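Local coordinates for protein glucoamylase (PDB 1LF6) that hydrolyses alpha-1,4-linked glucans, probably releasing beta-D-glucose successively from their non-reducing ends, as a bacterial glucoamylase of glycoside hydrolase family 15, at residues A349-A354 and E658-F663; S342-H347 and L652-A657. All blocks are in the same frame, centred on the assembly; numbering follows the deposited sequence.

Contact 1 of 2, residues A349-A354 and E658-F663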
loop_
_atom_site.group_PDB
_atom_site.type_symbol
_atom_site.label_atom_id
_atom_site.label_comp_id
_atom_site.label_asym_id
_atom_site.label_seq_id
_atom_site.Cartn_x
_atom_site.Cartn_y
_atom_site.Cartn_z
ATOM N N ALA A 349 8.051 10.766 -1.605
ATOM C CA ALA A 349 8.424 12.028 -2.225
ATOM C C ALA A 349 9.839 11.951 -2.814
ATOM O O ALA A 349 10.112 12.509 -3.879
ATOM C CB ALA A 349 8.344 13.143 -1.209
ATOM N N ASN A 350 10.740 11.262 -2.121
ATOM C CA ASN A 350 12.099 11.130 -2.613
ATOM C C ASN A 350 12.141 10.337 -3.918
ATOM O O ASN A 350 12.974 10.610 -4.791
ATOM C CB ASN A 350 12.997 10.474 -1.560
ATOM C CG ASN A 350 13.339 11.421 -0.433
ATOM O OD1 ASN A 350 13.470 12.628 -0.647
ATOM N ND2 ASN A 350 13.498 10.883 0.771
ATOM N N ALA A 351 11.247 9.360 -4.053
ATOM C CA ALA A 351 11.182 8.561 -5.276
ATOM C C ALA A 351 10.662 9.459 -6.402
ATOM O O ALA A 351 11.183 9.434 -7.510
ATOM C CB ALA A 351 10.252 7.368 -5.080
ATOM N N PHE A 352 9.631 10.252 -6.115
ATOM C CA PHE A 352 9.098 11.158 -7.126
ATOM C C PHE A 352 10.201 12.110 -7.585
ATOM O O PHE A 352 10.318 12.406 -8.768
ATOM C CB PHE A 352 7.916 11.970 -6.568
ATOM C CG PHE A 352 6.606 11.227 -6.576
ATOM C CD1 PHE A 352 6.121 10.661 -7.753
ATOM C CD2 PHE A 352 5.841 11.118 -5.417
ATOM C CE1 PHE A 352 4.889 9.996 -7.779
ATOM C CE2 PHE A 352 4.609 10.456 -5.431
ATOM C CZ PHE A 352 4.134 9.896 -6.612
ATOM N N ILE A 353 11.007 12.589 -6.643
ATOM C CA ILE A 353 12.101 13.495 -6.978
ATOM C C ILE A 353 13.085 12.799 -7.905
ATOM O O ILE A 353 13.438 13.325 -8.958
ATOM C CB ILE A 353 12.863 13.965 -5.723
ATOM C CG1 ILE A 353 11.941 14.807 -4.835
ATOM C CG2 ILE A 353 14.089 14.779 -6.130
ATOM C CD1 ILE A 353 11.406 16.042 -5.515
ATOM N N ALA A 354 13.517 11.607 -7.505
ATOM C CA ALA A 354 14.467 10.827 -8.281
ATOM C C ALA A 354 13.950 10.506 -9.677
ATOM O O ALA A 354 14.732 10.368 -10.624
ATOM C CB ALA A 354 14.790 9.535 -7.550
ATOM N N GLU A 658 11.698 2.827 -2.258
ATOM C CA GLU A 658 13.073 2.437 -1.985
ATOM C C GLU A 658 13.670 1.780 -3.228
ATOM O O GLU A 658 14.823 2.031 -3.561
ATOM C CB GLU A 658 13.134 1.464 -0.804
ATOM C CG GLU A 658 14.552 1.136 -0.329
ATOM C CD GLU A 658 15.251 2.320 0.328
ATOM O OE1 GLU A 658 14.598 3.363 0.538
ATOM O OE2 GLU A 658 16.455 2.199 0.640
ATOM N N TYR A 659 12.894 0.937 -3.914
ATOM C CA TYR A 659 13.406 0.287 -5.120
ATOM C C TYR A 659 13.760 1.323 -6.181
ATOM O O TYR A 659 14.814 1.244 -6.809
ATOM C CB TYR A 659 12.400 -0.711 -5.715
ATOM C CG TYR A 659 12.851 -1.215 -7.074
ATOM C CD1 TYR A 659 12.447 -0.574 -8.247
ATOM C CD2 TYR A 659 13.772 -2.257 -7.182
ATOM C CE1 TYR A 659 12.955 -0.950 -9.490
ATOM C CE2 TYR A 659 14.288 -2.640 -8.422
ATOM C CZ TYR A 659 13.876 -1.979 -9.568
ATOM O OH TYR A 659 14.397 -2.333 -10.790
ATOM N N VAL A 660 12.871 2.287 -6.386
ATOM C CA VAL A 660 13.109 3.340 -7.370
ATOM C C VAL A 660 14.407 4.085 -7.060
ATOM O O VAL A 660 15.260 4.250 -7.931
ATOM C CB VAL A 660 11.934 4.344 -7.392
ATOM C CG1 VAL A 660 12.281 5.560 -8.247
ATOM C CG2 VAL A 660 10.704 3.664 -7.942
ATOM N N ILE A 661 14.556 4.521 -5.812
ATOM C CA ILE A 661 15.747 5.256 -5.401
ATOM C C ILE A 661 17.018 4.415 -5.509
ATOM O O ILE A 661 18.075 4.923 -5.894
ATOM C CB ILE A 661 15.573 5.793 -3.954
ATOM C CG1 ILE A 661 14.488 6.876 -3.946
ATOM C CG2 ILE A 661 16.883 6.361 -3.430
ATOM C CD1 ILE A 661 13.975 7.243 -2.568
ATOM N N LEU A 662 16.919 3.127 -5.185
ATOM C CA LEU A 662 18.072 2.225 -5.260
ATOM C C LEU A 662 18.462 1.986 -6.714
ATOM O O LEU A 662 19.634 2.060 -7.081
ATOM C CB LEU A 662 17.738 0.884 -4.604
ATOM C CG LEU A 662 18.785 -0.215 -4.782
ATOM C CD1 LEU A 662 20.102 0.251 -4.179
ATOM C CD2 LEU A 662 18.306 -1.506 -4.130
ATOM N N PHE A 663 17.458 1.681 -7.529
ATOM C CA PHE A 663 17.640 1.440 -8.952
ATOM C C PHE A 663 18.388 2.613 -9.589
ATOM O O PHE A 663 19.382 2.423 -10.289
ATOM C CB PHE A 663 16.265 1.271 -9.613
ATOM C CG PHE A 663 16.314 1.167 -11.112
ATOM C CD1 PHE A 663 16.808 0.026 -11.727
ATOM C CD2 PHE A 663 15.881 2.224 -11.908
ATOM C CE1 PHE A 663 16.874 -0.065 -13.120
ATOM C CE2 PHE A 663 15.940 2.149 -13.297
ATOM C CZ PHE A 663 16.437 1.002 -13.905
#

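Contact 2 of 2, residues S342-H347 and L652-A657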
loop_
_atom_site.group_PDB
_atom_site.type_symbol
_atom_site.label_atom_id
_atom_site.label_comp_id
_atom_site.label_asym_id
_atom_site.label_seq_id
_atom_site.Cartn_x
_atom_site.Cartn_y
_atom_site.Cartn_z
ATOM N N SER A 342 4.157 10.674 7.825
ATOM C CA SER A 342 5.163 11.614 7.381
ATOM C C SER A 342 6.393 10.868 6.850
ATOM O O SER A 342 6.977 11.256 5.828
ATOM C CB SER A 342 5.554 12.513 8.555
ATOM O OG SER A 342 6.716 13.262 8.274
ATOM N N ARG A 343 6.771 9.795 7.544
ATOM C CA ARG A 343 7.935 8.999 7.162
ATOM C C ARG A 343 7.745 8.391 5.776
ATOM O O ARG A 343 8.542 8.637 4.869
ATOM C CB ARG A 343 8.190 7.899 8.212
ATOM C CG ARG A 343 9.279 6.888 7.839
ATOM C CD ARG A 343 9.501 5.857 8.949
ATOM N NE ARG A 343 8.235 5.411 9.537
ATOM C CZ ARG A 343 7.761 5.833 10.704
ATOM N NH1 ARG A 343 8.446 6.706 11.429
ATOM N NH2 ARG A 343 6.592 5.392 11.136
ATOM N N ASP A 344 6.685 7.612 5.605
ATOM C CA ASP A 344 6.426 6.989 4.313
ATOM C C ASP A 344 6.287 8.028 3.203
ATOM O O ASP A 344 6.831 7.858 2.118
ATOM C CB ASP A 344 5.165 6.116 4.384
ATOM C CG ASP A 344 5.321 4.950 5.352
ATOM O OD1 ASP A 344 5.041 3.797 4.962
ATOM O OD2 ASP A 344 5.733 5.195 6.501
ATOM N N LEU A 345 5.564 9.107 3.483
ATOM C CA LEU A 345 5.356 10.167 2.500
ATOM C C LEU A 345 6.700 10.756 2.065
ATOM O O LEU A 345 6.934 11.009 0.882
ATOM C CB LEU A 345 4.456 11.254 3.103
ATOM C CG LEU A 345 3.933 12.385 2.214
ATOM C CD1 LEU A 345 3.181 11.808 1.021
ATOM C CD2 LEU A 345 3.011 13.282 3.034
ATOM N N TYR A 346 7.579 10.965 3.036
ATOM C CA TYR A 346 8.916 11.502 2.798
ATOM C C TYR A 346 9.667 10.632 1.797
ATOM O O TYR A 346 10.245 11.129 0.827
ATOM C CB TYR A 346 9.679 11.553 4.133
ATOM C CG TYR A 346 11.179 11.753 4.036
ATOM C CD1 TYR A 346 11.726 12.977 3.641
ATOM C CD2 TYR A 346 12.057 10.717 4.362
ATOM C CE1 TYR A 346 13.111 13.165 3.577
ATOM C CE2 TYR A 346 13.440 10.893 4.300
ATOM C CZ TYR A 346 13.960 12.119 3.908
ATOM O OH TYR A 346 15.325 12.294 3.851
ATOM N N HIS A 347 9.651 9.327 2.035
ATOM C CA HIS A 347 10.338 8.389 1.162
ATOM C C HIS A 347 9.698 8.348 -0.221
ATOM O O HIS A 347 10.395 8.306 -1.236
ATOM C CB HIS A 347 10.343 7.007 1.814
ATOM C CG HIS A 347 11.187 6.940 3.052
ATOM N ND1 HIS A 347 12.542 7.209 3.040
ATOM C CD2 HIS A 347 10.870 6.663 4.339
ATOM C CE1 HIS A 347 13.021 7.097 4.266
ATOM N NE2 HIS A 347 12.028 6.765 5.074
ATOM N N LEU A 652 3.666 -2.287 -0.706
ATOM C CA LEU A 652 4.160 -1.420 0.367
ATOM C C LEU A 652 4.813 -0.268 -0.384
ATOM O O LEU A 652 5.905 -0.411 -0.939
ATOM C CB LEU A 652 5.196 -2.129 1.255
ATOM C CG LEU A 652 5.691 -1.303 2.451
ATOM C CD1 LEU A 652 4.535 -1.050 3.413
ATOM C CD2 LEU A 652 6.809 -2.023 3.179
ATOM N N ASN A 653 4.127 0.867 -0.415
ATOM C CA ASN A 653 4.606 2.033 -1.145
ATOM C C ASN A 653 6.025 2.472 -0.815
ATOM O O ASN A 653 6.780 2.853 -1.708
ATOM C CB ASN A 653 3.616 3.187 -0.969
ATOM C CG ASN A 653 2.265 2.885 -1.608
ATOM O OD1 ASN A 653 2.178 2.078 -2.541
ATOM N ND2 ASN A 653 1.214 3.533 -1.125
ATOM N N TRP A 654 6.390 2.406 0.457
ATOM C CA TRP A 654 7.731 2.776 0.884
ATOM C C TRP A 654 8.773 1.852 0.231
ATOM O O TRP A 654 9.858 2.305 -0.170
ATOM C CB TRP A 654 7.796 2.702 2.414
ATOM C CG TRP A 654 9.100 3.083 3.041
ATOM C CD1 TRP A 654 10.224 3.548 2.415
ATOM C CD2 TRP A 654 9.426 2.985 4.429
ATOM N NE1 TRP A 654 11.233 3.740 3.332
ATOM C CE2 TRP A 654 10.768 3.401 4.576
ATOM C CE3 TRP A 654 8.712 2.583 5.568
ATOM C CZ2 TRP A 654 11.410 3.425 5.818
ATOM C CZ3 TRP A 654 9.349 2.604 6.797
ATOM C CH2 TRP A 654 10.686 3.024 6.914
ATOM N N ALA A 655 8.444 0.569 0.105
ATOM C CA ALA A 655 9.367 -0.384 -0.504
ATOM C C ALA A 655 9.546 -0.103 -2.002
ATOM O O ALA A 655 10.640 -0.242 -2.545
ATOM C CB ALA A 655 8.864 -1.804 -0.294
ATOM N N HIS A 656 8.467 0.280 -2.673
ATOM C CA HIS A 656 8.553 0.598 -4.091
ATOM C C HIS A 656 9.359 1.875 -4.276
ATOM O O HIS A 656 10.113 2.010 -5.240
ATOM C CB HIS A 656 7.151 0.739 -4.687
ATOM C CG HIS A 656 6.535 -0.573 -5.063
ATOM N ND1 HIS A 656 6.923 -1.277 -6.184
ATOM C CD2 HIS A 656 5.629 -1.350 -4.427
ATOM C CE1 HIS A 656 6.286 -2.435 -6.217
ATOM N NE2 HIS A 656 5.495 -2.505 -5.162
ATOM N N ALA A 657 9.207 2.803 -3.336
ATOM C CA ALA A 657 9.939 4.058 -3.382
ATOM C C ALA A 657 11.417 3.743 -3.179
ATOM O O ALA A 657 12.287 4.306 -3.851
ATOM C CB ALA A 657 9.435 5.003 -2.289
HETATM O O HOH W 1 4.519 2.654 2.583
#

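Contact 1 of 2, residues A349-A354 and E658-F663
Ile-661 lies against the helix turn formed by Asn-350, Ala-351 and Ala-354, and 349-354 meets 658-663 in a van der Waals contact with no hydrogen bond crossing it. The delta methyl makes the closest approach: CD1 of Ile-661 sits 3.5 Å from CB of Asn-350 and also rests on the backbone N of Ala-351, 3.8 Å from CD1. This reach follows from the torsions, since CG1 stands anti to the carbonyl carbon (chi1 -68°) and the chain then runs extended to CD1 (chi2 166°). Along the way CG1 of Ile-661 passes over CA of Ala-351 at 3.9 Å and borders the methyl of Ala-354. With an alanine here in place of the isoleucine, the backbone of Ala-351 would probably lose its cover and CB of Asn-350 its methyl neighbour.

A second apolar pairing lies beside it. Val-660 points at the other helix, its CB 4.2 Å from CB of Ala-351, and its CG1 methyl comes to 4.1 Å from the carbonyl O of Ala-351. With alanines facing the gap, the axes of the short segments approach to 8.6 Å, inclined by 38°.

The polar end of Asn-350 turns elsewhere, OD1 making a weak hydrogen bond to Arg-407. Helix 296-306 packs on Val-660 through Ser-301 and Met-302, while Met-608 of helix 600-612 touches Ile-661. Helix 358-375 lies on Ala-349 and Ile-353, so the pair is embedded among the helices of the alpha/alpha barrel.

Contact 2 of 2, residues S342-H347 and L652-A657
His-347 and Trp-654 run alongside one another in an offset stack, the imidazole over the five-membered ring of the indole with centroids 4.0 Å apart and planes only 7° from parallel. The overlap is toward the rims: CD2 of His-347 comes 3.1 Å from NE1 of Trp-654, and NE2 of the histidine reaches over CZ2 of the indole. CB of Trp-654 already points at helix 342-355, and CG anti to the backbone N (chi1 -179°) carries the indole on across the gap; CG of His-347, anti to its carbonyl carbon (chi1 -68°), brings the imidazole alongside. The opposite imidazole face is covered by CD2 of Tyr-346, which holds the ring between two aromatic groups.

CG of Arg-343 lies over the same indole face as CD2 of His-347, toward the rim. The extended chain carries CD to 3.7 Å from CH2 of Trp-654; a bend at chi3 then swings the guanidinium, its plane inclined to the indole rather than stacked, with CZ3 at its edge. Gln-394 and Asp-396 hold the arginine's polar end, which has a long, weak ion pair with Glu-438, the probable proton donor.

Asp-344 comes across the tryptophan, OD1 lying 3.9 Å from CB of Trp-654. One water bridges the segments, donating to OD1 of Asp-344 (2.7 Å) and accepting from the backbone N of Trp-654 (2.8 Å). Ala-657 adds its methyl against the carbonyl O of His-347.

The arrangement is consistent with a place at the edge of the active site, which in this family lies at the N-terminal ends of the inner barrel helices.

From the N terminus, the chain leaves the beta-sandwich region, enters the catalytic barrel and meets 342-347 (contact 2), then 349-354 (contact 1), on one helix, 342-355. Some 300 residues follow, largely helix and loop and including both probable catalytic glutamates, before it returns through 652-657 and 658-663 on helix 653-668. Each contact thus closes a long loop, of 304 residues for contact 2 and 303 for contact 1; the two loops cross, their segments alternating along the chain. Their centres are about 9 Å apart and they touch directly, CB of Ala-351 lying 3.7 Å from CA of Ala-657. Together they tie an early barrel helix to a late one, contact 2 near the probable catalytic acid, contact 1 farther along both helices.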